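Local coordinates for histidine-rich glycoprotein (PDB 4CCV) that serves as a plasma adapter glycoprotein that binds heme, heparin, heparan sulfate, thrombospondin, plasminogen and divalent metal ions, and is implicated in regulating angiogenesis, coagulation and fibrinolysis, at residues E9-F14 and D38-V43; S34-R39 and R61-S66; D57-N62 and P72-C77. All coordinates share one frame; numbering follows the deposited sequence.

Contact 1: E9-F14 and D38-V43; sequences EDTEPF and DRVERV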
loop_
_atom_site.group_PDB
_atom_site.type_symbol
_atom_site.label_atom_id
_atom_site.label_comp_id
_atom_site.label_asym_id
_atom_site.label_seq_id
_atom_site.Cartn_x
_atom_site.Cartn_y
_atom_site.Cartn_z
ATOM N N GLU A 9 9.740 -13.055 -0.044
ATOM C CA GLU A 9 9.334 -13.568 1.269
ATOM C C GLU A 9 9.612 -12.558 2.392
ATOM O O GLU A 9 8.773 -12.375 3.227
ATOM C CB GLU A 9 10.046 -14.902 1.611
ATOM C CG GLU A 9 9.863 -16.051 0.614
ATOM C CD GLU A 9 8.419 -16.279 0.185
ATOM O OE1 GLU A 9 7.533 -16.409 1.067
ATOM O OE2 GLU A 9 8.177 -16.328 -1.044
ATOM N N ASP A 10 10.771 -11.906 2.386
ATOM C CA ASP A 10 11.080 -10.890 3.397
ATOM C C ASP A 10 10.606 -9.498 2.992
ATOM O O ASP A 10 11.281 -8.794 2.277
ATOM C CB ASP A 10 12.579 -10.871 3.685
ATOM C CG ASP A 10 12.950 -9.887 4.784
ATOM O OD1 ASP A 10 12.061 -9.482 5.598
ATOM O OD2 ASP A 10 14.155 -9.540 4.817
ATOM N N THR A 11 9.449 -9.105 3.500
ATOM C CA THR A 11 8.787 -7.875 3.088
ATOM C C THR A 11 9.219 -6.644 3.887
ATOM O O THR A 11 9.011 -5.516 3.451
ATOM C CB THR A 11 7.248 -8.037 3.171
ATOM O OG1 THR A 11 6.849 -8.350 4.519
ATOM C CG2 THR A 11 6.778 -9.139 2.232
ATOM N N GLU A 12 9.857 -6.840 5.037
ATOM C CA GLU A 12 10.223 -5.690 5.872
ATOM C C GLU A 12 11.053 -4.595 5.186
ATOM O O GLU A 12 10.883 -3.426 5.486
ATOM C CB GLU A 12 10.926 -6.135 7.160
ATOM C CG GLU A 12 11.243 -4.975 8.117
ATOM C CD GLU A 12 12.678 -4.442 8.003
ATOM O OE1 GLU A 12 13.379 -4.725 6.993
ATOM O OE2 GLU A 12 13.128 -3.736 8.946
ATOM N N PRO A 13 11.959 -4.953 4.282
ATOM C CA PRO A 13 12.631 -3.890 3.524
ATOM C C PRO A 13 11.721 -3.029 2.607
ATOM O O PRO A 13 12.188 -2.016 2.066
ATOM C CB PRO A 13 13.671 -4.662 2.703
ATOM C CG PRO A 13 13.861 -5.956 3.429
ATOM C CD PRO A 13 12.462 -6.271 3.894
ATOM N N PHE A 14 10.439 -3.416 2.456
ATOM C CA PHE A 14 9.497 -2.671 1.625
ATOM C C PHE A 14 8.641 -1.759 2.480
ATOM O O PHE A 14 7.824 -1.025 1.954
ATOM C CB PHE A 14 8.686 -3.637 0.777
ATOM C CG PHE A 14 9.515 -4.263 -0.298
ATOM C CD1 PHE A 14 9.681 -3.622 -1.515
ATOM C CD2 PHE A 14 10.215 -5.417 -0.052
ATOM C CE1 PHE A 14 10.477 -4.193 -2.506
ATOM C CE2 PHE A 14 11.055 -5.967 -1.008
ATOM C CZ PHE A 14 11.191 -5.353 -2.240
ATOM N N ASP A 38 -0.376 -0.123 8.166
ATOM C CA ASP A 38 -0.560 -1.117 9.211
ATOM C C ASP A 38 0.570 -2.165 8.972
ATOM O O ASP A 38 1.597 -2.107 9.675
ATOM C CB ASP A 38 -1.976 -1.704 9.185
ATOM C CG ASP A 38 -2.290 -2.526 10.438
ATOM O OD1 ASP A 38 -1.330 -2.864 11.187
ATOM O OD2 ASP A 38 -3.491 -2.836 10.666
ATOM N N ARG A 39 0.406 -3.088 8.015
ATOM C CA ARG A 39 1.402 -4.162 7.758
ATOM C C ARG A 39 1.643 -4.209 6.254
ATOM O O ARG A 39 0.686 -4.005 5.471
ATOM C CB ARG A 39 0.889 -5.556 8.113
ATOM C CG ARG A 39 0.636 -5.796 9.576
ATOM C CD ARG A 39 0.154 -7.197 9.910
ATOM N NE ARG A 39 -0.268 -7.168 11.331
ATOM C CZ ARG A 39 -1.540 -7.273 11.778
ATOM N NH1 ARG A 39 -2.551 -7.524 10.955
ATOM N NH2 ARG A 39 -1.811 -7.202 13.082
ATOM N N VAL A 40 2.875 -4.511 5.849
ATOM C CA VAL A 40 3.152 -4.927 4.481
ATOM C C VAL A 40 2.680 -6.357 4.363
ATOM O O VAL A 40 3.121 -7.193 5.152
ATOM C CB VAL A 40 4.663 -4.791 4.146
ATOM C CG1 VAL A 40 4.932 -5.239 2.721
ATOM C CG2 VAL A 40 5.078 -3.347 4.247
ATOM N N GLU A 41 1.754 -6.640 3.441
ATOM C CA GLU A 41 1.094 -7.943 3.361
ATOM C C GLU A 41 1.707 -8.926 2.361
ATOM O O GLU A 41 1.711 -10.130 2.606
ATOM C CB GLU A 41 -0.396 -7.731 2.989
ATOM C CG GLU A 41 -1.097 -6.690 3.865
ATOM C CD GLU A 41 -1.763 -7.267 5.092
ATOM O OE1 GLU A 41 -1.986 -8.480 5.059
ATOM O OE2 GLU A 41 -2.122 -6.522 6.051
ATOM N N ARG A 42 2.272 -8.408 1.280
ATOM C CA ARG A 42 2.755 -9.203 0.163
ATOM C C ARG A 42 3.581 -8.322 -0.767
ATOM O O ARG A 42 3.270 -7.145 -0.975
ATOM C CB ARG A 42 1.531 -9.812 -0.579
ATOM C CG ARG A 42 1.941 -10.674 -1.754
ATOM C CD ARG A 42 0.781 -11.410 -2.377
ATOM N NE ARG A 42 -0.179 -10.481 -2.945
ATOM C CZ ARG A 42 -1.218 -10.826 -3.676
ATOM N NH1 ARG A 42 -1.489 -12.097 -3.940
ATOM N NH2 ARG A 42 -1.993 -9.857 -4.137
ATOM N N VAL A 43 4.639 -8.870 -1.345
ATOM C CA VAL A 43 5.418 -8.152 -2.338
ATOM C C VAL A 43 5.672 -9.100 -3.502
ATOM O O VAL A 43 6.191 -10.227 -3.333
ATOM C CB VAL A 43 6.770 -7.693 -1.807
ATOM C CG1 VAL A 43 7.641 -7.046 -2.896
ATOM C CG2 VAL A 43 6.619 -6.783 -0.574
#
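The loop that leads from strand 4-7 into helix 15-27 packs on strand 35-47 of the cystatin sheet, T11 and F14 meeting V40 and V43. V43 CG1 serves the face of F14, while its CG2 lies between T11 and F14. CG1, placed anti to the backbone N (chi1 175°), sits above the middle of the F14 ring, 3.9 Å from its centroid and 6° off the normal, a CH-pi contact over the face. CG2 meets T11 CG2 at 3.7 Å and also reaches F14 CG at the root of the ring. In a cystatin fold the sheet wraps round one helix, and this loop carries the chain from the edge strand to that helix; F14 goes on to meet the ring of Y54 and the side chain of L90. V40 and T11 run past each other in opposite senses, V40 CG1 lying 3.7 Å from T11 CB. Within the loop, F14 N donates to T11 O at 2.7 Å, closing a tight turn. V40 and V43 can share one side of the strand, although three residues apart, because E41 and R42 form a classic beta bulge opposite D57.

Contact 2: S34-R39 and R61-S66; sequences SFRVDR and RNCSRS. With NAG (2-acetamido-2-deoxy-beta-D-glucopyranose), chain B; GSH (glutathione), chain C.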
loop_
_atom_site.group_PDB
_atom_site.type_symbol
_atom_site.label_atom_id
_atom_site.label_comp_id
_atom_site.label_asym_id
_atom_site.label_seq_id
_atom_site.Cartn_x
_atom_site.Cartn_y
_atom_site.Cartn_z
ATOM N N SER A 34 -5.051 11.384 7.534
ATOM C CA SER A 34 -4.696 10.788 8.816
ATOM C C SER A 34 -4.163 9.348 8.694
ATOM O O SER A 34 -3.938 8.678 9.704
ATOM C CB SER A 34 -5.936 10.744 9.735
ATOM O OG SER A 34 -6.814 9.719 9.257
ATOM N N PHE A 35 -3.997 8.823 7.486
ATOM C CA PHE A 35 -3.789 7.388 7.326
ATOM C C PHE A 35 -2.321 6.965 7.630
ATOM O O PHE A 35 -1.389 7.743 7.429
ATOM C CB PHE A 35 -4.213 6.925 5.918
ATOM C CG PHE A 35 -5.682 6.603 5.764
ATOM C CD1 PHE A 35 -6.665 7.554 5.964
ATOM C CD2 PHE A 35 -6.072 5.343 5.363
ATOM C CE1 PHE A 35 -8.014 7.255 5.807
ATOM C CE2 PHE A 35 -7.412 5.027 5.163
ATOM C CZ PHE A 35 -8.391 5.975 5.403
ATOM N N ARG A 36 -2.150 5.747 8.142
ATOM C CA ARG A 36 -0.815 5.158 8.386
ATOM C C ARG A 36 -0.794 3.700 7.971
ATOM O O ARG A 36 -1.823 3.067 7.924
ATOM C CB ARG A 36 -0.464 5.264 9.845
ATOM C CG ARG A 36 -0.484 6.690 10.319
ATOM C CD ARG A 36 -0.035 6.680 11.762
ATOM N NE ARG A 36 0.078 8.006 12.354
ATOM C CZ ARG A 36 0.398 8.217 13.631
ATOM N NH1 ARG A 36 0.627 7.186 14.453
ATOM N NH2 ARG A 36 0.491 9.463 14.086
ATOM N N VAL A 37 0.379 3.209 7.573
ATOM C CA VAL A 37 0.544 1.839 7.131
ATOM C C VAL A 37 0.392 0.960 8.338
ATOM O O VAL A 37 0.972 1.282 9.417
ATOM C CB VAL A 37 1.996 1.638 6.532
ATOM C CG1 VAL A 37 2.272 0.159 6.292
ATOM C CG2 VAL A 37 2.035 2.447 5.246
ATOM N N ASP A 38 -0.376 -0.123 8.166
ATOM C CA ASP A 38 -0.560 -1.117 9.211
ATOM C C ASP A 38 0.570 -2.165 8.972
ATOM O O ASP A 38 1.597 -2.107 9.675
ATOM C CB ASP A 38 -1.976 -1.704 9.185
ATOM C CG ASP A 38 -2.290 -2.526 10.438
ATOM O OD1 ASP A 38 -1.330 -2.864 11.187
ATOM O OD2 ASP A 38 -3.491 -2.836 10.666
ATOM N N ARG A 39 0.406 -3.088 8.015
ATOM C CA ARG A 39 1.402 -4.162 7.758
ATOM C C ARG A 39 1.643 -4.209 6.254
ATOM O O ARG A 39 0.686 -4.005 5.471
ATOM C CB ARG A 39 0.889 -5.556 8.113
ATOM C CG ARG A 39 0.636 -5.796 9.576
ATOM C CD ARG A 39 0.154 -7.197 9.910
ATOM N NE ARG A 39 -0.268 -7.168 11.331
ATOM C CZ ARG A 39 -1.540 -7.273 11.778
ATOM N NH1 ARG A 39 -2.551 -7.524 10.955
ATOM N NH2 ARG A 39 -1.811 -7.202 13.082
ATOM N N ARG A 61 -4.585 2.091 8.136
ATOM C CA ARG A 61 -5.607 2.481 9.095
ATOM C C ARG A 61 -5.902 3.967 8.982
ATOM O O ARG A 61 -5.016 4.783 8.759
ATOM C CB ARG A 61 -5.137 2.221 10.534
ATOM C CG ARG A 61 -4.982 0.758 10.885
ATOM C CD ARG A 61 -6.278 -0.023 10.676
ATOM N NE ARG A 61 -6.188 -1.361 11.279
ATOM C CZ ARG A 61 -7.198 -2.009 11.876
ATOM N NH1 ARG A 61 -8.395 -1.436 11.971
ATOM N NH2 ARG A 61 -6.999 -3.223 12.405
ATOM N N ASN A 62 -7.171 4.299 9.172
ATOM C CA ASN A 62 -7.634 5.673 9.189
ATOM C C ASN A 62 -7.525 6.184 10.605
ATOM O O ASN A 62 -8.444 5.956 11.429
ATOM C CB ASN A 62 -9.102 5.715 8.740
ATOM C CG ASN A 62 -9.633 7.114 8.642
ATOM O OD1 ASN A 62 -9.112 8.028 9.264
ATOM N ND2 ASN A 62 -10.691 7.293 7.869
ATOM N N CYS A 63 -6.418 6.849 10.922
ATOM C CA CYS A 63 -6.172 7.177 12.336
ATOM C C CYS A 63 -7.135 8.211 12.903
ATOM O O CYS A 63 -7.237 8.343 14.141
ATOM C CB CYS A 63 -4.735 7.610 12.591
ATOM S SG CYS A 63 -3.592 6.270 12.126
ATOM N N SER A 64 -7.854 8.952 12.061
ATOM C CA SER A 64 -8.818 9.878 12.649
ATOM C C SER A 64 -9.973 9.074 13.310
ATOM O O SER A 64 -10.607 9.543 14.295
ATOM C CB SER A 64 -9.312 10.909 11.658
ATOM O OG SER A 64 -10.285 10.380 10.818
ATOM N N ARG A 65 -10.211 7.866 12.799
ATOM C CA ARG A 65 -11.170 6.958 13.440
ATOM C C ARG A 65 -10.668 6.286 14.724
ATOM O O ARG A 65 -11.418 5.576 15.338
ATOM C CB ARG A 65 -11.713 5.946 12.464
ATOM C CG ARG A 65 -12.768 6.593 11.580
ATOM C CD ARG A 65 -12.926 5.826 10.324
ATOM N NE ARG A 65 -14.008 6.319 9.480
ATOM C CZ ARG A 65 -15.159 5.691 9.275
ATOM N NH1 ARG A 65 -15.444 4.564 9.913
ATOM N NH2 ARG A 65 -16.040 6.209 8.431
ATOM N N SER A 66 -9.428 6.542 15.159
ATOM C CA SER A 66 -9.019 6.107 16.487
ATOM C C SER A 66 -9.467 7.080 17.548
ATOM O O SER A 66 -9.310 6.797 18.738
ATOM C CB SER A 66 -7.507 5.910 16.600
ATOM O OG SER A 66 -6.779 7.120 16.384
HETATM C C1 NAG B . -11.281 8.590 7.690
HETATM C C2 NAG B . -12.006 8.769 6.381
HETATM C C3 NAG B . -12.543 10.187 6.377
HETATM C C4 NAG B . -13.379 10.538 7.581
HETATM C C5 NAG B . -12.668 10.226 8.888
HETATM C C6 NAG B . -13.640 10.292 10.101
HETATM C C7 NAG B . -11.340 7.837 4.175
HETATM C C8 NAG B . -10.387 7.874 2.981
HETATM N N2 NAG B . -11.156 8.669 5.196
HETATM O O3 NAG B . -13.298 10.341 5.227
HETATM O O4 NAG B . -13.511 11.930 7.540
HETATM O O5 NAG B . -12.079 8.929 8.825
HETATM O O6 NAG B . -14.737 9.425 9.781
HETATM O O7 NAG B . -12.204 6.984 4.165
HETATM N N1 GSH C . -2.795 -0.215 14.076
HETATM C CA1 GSH C . -1.384 0.052 14.237
HETATM C C1 GSH C . -1.112 0.200 15.730
HETATM O O11 GSH C . -1.448 -0.764 16.476
HETATM O O12 GSH C . -0.603 1.213 16.237
HETATM C CB1 GSH C . -1.129 1.178 13.244
HETATM C CG1 GSH C . -0.111 2.194 13.730
HETATM C CD1 GSH C . -0.728 3.421 14.364
HETATM O OE1 GSH C . 0.020 4.347 14.460
HETATM N N2 GSH C . -2.012 3.568 14.787
HETATM C CA2 GSH C . -2.426 4.871 15.328
HETATM C C2 GSH C . -1.953 5.195 16.737
HETATM O O2 GSH C . -1.996 6.374 17.080
HETATM C CB2 GSH C . -3.936 4.990 15.239
HETATM S SG2 GSH C . -4.402 4.603 13.518
HETATM N N3 GSH C . -1.570 4.182 17.546
HETATM C CA3 GSH C . -1.300 4.292 18.991
HETATM C C3 GSH C . -0.398 5.448 19.371
HETATM O O31 GSH C . 0.750 5.493 18.866
HETATM O O32 GSH C . -0.835 6.319 20.168
#
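The F35 ring lies with one face against N62, whose CA stands over the ring centre, 3.7 Å from the centroid, in a CH-pi contact; the N62 amide is inclined to the ring by 34°, and N2 of the N-acetylglucosamine comes to the ring's edge. Three guanidinium groups are met at their edges. That of R36, carried on an extended chain, gives NH1 to glutathione OE1 at 2.9 Å, while its CD packs 3.6 Å from C63 SG. R61, bent at chi2 (-57°), runs alongside D38, and its NE makes a nearly straight salt bridge (167°) to D38 OD2 at 3.1 Å. The guanidinium receives the oxygen in its own plane, yet the carboxylate is approached from above. R65 offers NE weakly to O5 and O6 of the sugar. The backbones are joined by the antiparallel hydrogen-bonded pair R36 and R61, with R61 N to R36 O at 2.9 Å. Where strand 51-62 ends, residues 63-66 turn in a 3-10 segment, and S64 OG donates to N62 OD1 at 3.1 Å, bracing the amide that bears the glycan. N62 ND2 is bonded to the sugar and C63 SG to glutathione SG2. This hairpin end of the second cystatin domain thus carries an N-glycan beside an S-glutathionylated cysteine, consistent with the redox activity reported at an interdomain disulfide of this protein.

Contact 3: D57-N62 and P72-C77; sequences DFSVRN and PAFGFC. With NAG (2-acetamido-2-deoxy-beta-D-glucopyranose), chain B; GOL (glycerol), chain E.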
loop_
_atom_site.group_PDB
_atom_site.type_symbol
_atom_site.label_atom_id
_atom_site.label_comp_id
_atom_site.label_asym_id
_atom_site.label_seq_id
_atom_site.Cartn_x
_atom_site.Cartn_y
_atom_site.Cartn_z
ATOM N N ASP A 57 1.872 -4.705 -1.513
ATOM C CA ASP A 57 0.465 -4.757 -1.062
ATOM C C ASP A 57 0.513 -4.558 0.436
ATOM O O ASP A 57 1.224 -5.282 1.117
ATOM C CB ASP A 57 -0.215 -6.110 -1.336
ATOM C CG ASP A 57 -0.353 -6.430 -2.831
ATOM O OD1 ASP A 57 -0.368 -5.459 -3.572
ATOM O OD2 ASP A 57 -0.405 -7.604 -3.267
ATOM N N PHE A 58 -0.198 -3.554 0.913
ATOM C CA PHE A 58 -0.119 -3.142 2.312
ATOM C C PHE A 58 -1.461 -2.738 2.887
ATOM O O PHE A 58 -2.359 -2.319 2.135
ATOM C CB PHE A 58 1.003 -2.092 2.567
ATOM C CG PHE A 58 0.838 -0.789 1.886
ATOM C CD1 PHE A 58 1.293 -0.605 0.588
ATOM C CD2 PHE A 58 0.289 0.290 2.542
ATOM C CE1 PHE A 58 1.209 0.631 -0.016
ATOM C CE2 PHE A 58 0.164 1.520 1.930
ATOM C CZ PHE A 58 0.675 1.698 0.651
ATOM N N SER A 59 -1.629 -2.950 4.211
ATOM C CA SER A 59 -2.824 -2.530 4.901
ATOM C C SER A 59 -2.565 -1.159 5.470
ATOM O O SER A 59 -1.409 -0.806 5.735
ATOM C CB SER A 59 -3.234 -3.504 6.018
ATOM O OG SER A 59 -2.122 -3.934 6.729
ATOM N N VAL A 60 -3.648 -0.395 5.610
ATOM C CA VAL A 60 -3.641 0.931 6.198
ATOM C C VAL A 60 -4.743 1.105 7.256
ATOM O O VAL A 60 -5.711 0.376 7.233
ATOM C CB VAL A 60 -3.756 2.020 5.106
ATOM C CG1 VAL A 60 -2.512 1.966 4.196
ATOM C CG2 VAL A 60 -5.065 1.924 4.280
ATOM N N ARG A 61 -4.585 2.091 8.136
ATOM C CA ARG A 61 -5.607 2.481 9.095
ATOM C C ARG A 61 -5.902 3.967 8.982
ATOM O O ARG A 61 -5.016 4.783 8.759
ATOM C CB ARG A 61 -5.137 2.221 10.534
ATOM C CG ARG A 61 -4.982 0.758 10.885
ATOM C CD ARG A 61 -6.278 -0.023 10.676
ATOM N NE ARG A 61 -6.188 -1.361 11.279
ATOM C CZ ARG A 61 -7.198 -2.009 11.876
ATOM N NH1 ARG A 61 -8.395 -1.436 11.971
ATOM N NH2 ARG A 61 -6.999 -3.223 12.405
ATOM N N ASN A 62 -7.171 4.299 9.172
ATOM C CA ASN A 62 -7.634 5.673 9.189
ATOM C C ASN A 62 -7.525 6.184 10.605
ATOM O O ASN A 62 -8.444 5.956 11.429
ATOM C CB ASN A 62 -9.102 5.715 8.740
ATOM C CG ASN A 62 -9.633 7.114 8.642
ATOM O OD1 ASN A 62 -9.112 8.028 9.264
ATOM N ND2 ASN A 62 -10.691 7.293 7.869
ATOM N N PRO A 72 -14.515 1.896 13.350
ATOM C CA PRO A 72 -13.231 1.457 12.810
ATOM C C PRO A 72 -13.184 1.467 11.267
ATOM O O PRO A 72 -14.234 1.343 10.597
ATOM C CB PRO A 72 -13.080 0.024 13.384
ATOM C CG PRO A 72 -13.972 -0.056 14.538
ATOM C CD PRO A 72 -15.083 0.927 14.309
ATOM N N ALA A 73 -11.975 1.624 10.713
ATOM C CA ALA A 73 -11.783 1.542 9.265
ATOM C C ALA A 73 -10.450 0.884 8.957
ATOM O O ALA A 73 -9.599 0.683 9.874
ATOM C CB ALA A 73 -11.996 2.885 8.571
ATOM N N PHE A 74 -10.380 0.304 7.772
ATOM C CA PHE A 74 -9.175 -0.423 7.332
ATOM C C PHE A 74 -9.113 -0.172 5.839
ATOM O O PHE A 74 -10.128 0.150 5.222
ATOM C CB PHE A 74 -9.330 -1.904 7.727
ATOM C CG PHE A 74 -8.319 -2.829 7.135
ATOM C CD1 PHE A 74 -8.486 -3.355 5.816
ATOM C CD2 PHE A 74 -7.197 -3.225 7.883
ATOM C CE1 PHE A 74 -7.539 -4.219 5.276
ATOM C CE2 PHE A 74 -6.266 -4.107 7.344
ATOM C CZ PHE A 74 -6.447 -4.605 6.046
ATOM N N GLY A 75 -7.927 -0.236 5.253
ATOM C CA GLY A 75 -7.822 -0.174 3.802
ATOM C C GLY A 75 -6.758 -1.094 3.281
ATOM O O GLY A 75 -5.875 -1.511 4.017
ATOM N N PHE A 76 -6.817 -1.397 1.989
ATOM C CA PHE A 76 -5.709 -2.077 1.342
ATOM C C PHE A 76 -5.191 -1.130 0.262
ATOM O O PHE A 76 -6.012 -0.514 -0.428
ATOM C CB PHE A 76 -6.227 -3.394 0.686
ATOM C CG PHE A 76 -6.293 -4.588 1.590
ATOM C CD1 PHE A 76 -5.224 -4.950 2.389
ATOM C CD2 PHE A 76 -7.442 -5.410 1.614
ATOM C CE1 PHE A 76 -5.282 -6.048 3.196
ATOM C CE2 PHE A 76 -7.474 -6.544 2.412
ATOM C CZ PHE A 76 -6.406 -6.848 3.238
ATOM N N CYS A 77 -3.855 -1.059 0.079
ATOM C CA CYS A 77 -3.225 -0.326 -0.987
ATOM C C CYS A 77 -2.280 -1.244 -1.736
ATOM O O CYS A 77 -1.743 -2.215 -1.187
ATOM C CB CYS A 77 -2.441 0.893 -0.500
ATOM S SG CYS A 77 -3.372 2.071 0.505
HETATM C C1 NAG B . -11.281 8.590 7.690
HETATM C C2 NAG B . -12.006 8.769 6.381
HETATM C C3 NAG B . -12.543 10.187 6.377
HETATM C C4 NAG B . -13.379 10.538 7.581
HETATM C C5 NAG B . -12.668 10.226 8.888
HETATM C C6 NAG B . -13.640 10.292 10.101
HETATM C C7 NAG B . -11.340 7.837 4.175
HETATM C C8 NAG B . -10.387 7.874 2.981
HETATM N N2 NAG B . -11.156 8.669 5.196
HETATM O O3 NAG B . -13.298 10.341 5.227
HETATM O O4 NAG B . -13.511 11.930 7.540
HETATM O O5 NAG B . -12.079 8.929 8.825
HETATM O O6 NAG B . -14.737 9.425 9.781
HETATM O O7 NAG B . -12.204 6.984 4.165
HETATM C C1 GOL E . -8.358 3.199 14.273
HETATM O O1 GOL E . -7.032 2.630 14.235
HETATM C C2 GOL E . -9.226 2.800 13.068
HETATM O O2 GOL E . -9.814 1.476 13.226
HETATM C C3 GOL E . -8.331 2.876 11.831
HETATM O O3 GOL E . -9.031 2.996 10.591
#
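F58 and C77 face each other across two neighbouring antiparallel strands of the cystatin sheet, which form the hairpin of strands 51-62 and 73-84. The cysteine lies over one face of the ring: its CB is 3.4 Å from F58 CZ, displaced from the centre toward the rim, and SG stands obliquely at 4.5 Å from the centroid in a sulfur-aromatic contact. The chi1 of F58 (64°) places CG between the backbone N and the carbonyl carbon, which brings the ring beneath C77. On this same side of the sheet V60 CG1 touches C77 SG, and V60 CG2 presses tightly on G75 CA at 3.5 Å. A disulfide ties C77 to C100 on the neighbouring outermost strand 95-104, while F58 and V60 also touch helix 15-27.

The other side is occupied by S59, R61, F74 and F76. F74 stretches back along the sheet until CE2 rests 3.4 Å from S59 CB, and its CE1 sits over the centre of the F76 ring. The R61 guanidinium stands almost upright to the F74 ring, their planes 82° apart, with F74 CD2 under one guanidinium face and R61 NE near the ring's edge. Backbone hydrogen bonds join F58 with C77 and V60 with G75 in both directions. Beyond them, R61, whose NE is engaged by D38, extends NH1 to A73 O at 3.2 Å, the donor tilted 34° from the carbonyl plane.

Overall arrangement
All three contacts belong to one cystatin domain, the second of the protein, and share its antiparallel sheet. Contact 1 ties the loop before helix 15-27 to strand 35-47; contact 2 pairs the beginning of that strand with the end of strand 51-62; contact 3 pairs strand 51-62 with strand 73-84. Contacts 2 and 3 share R61 and N62, their centres only about 7 Å apart, whereas the centre of contact 1 lies about 17 Å from that of contact 2 and 14 Å from that of contact 3. Along the chain contact 1 closes before contact 3 opens. Contact 2 carries both glycan and glutathione, at the end of strand 51-62, away from the loop packing.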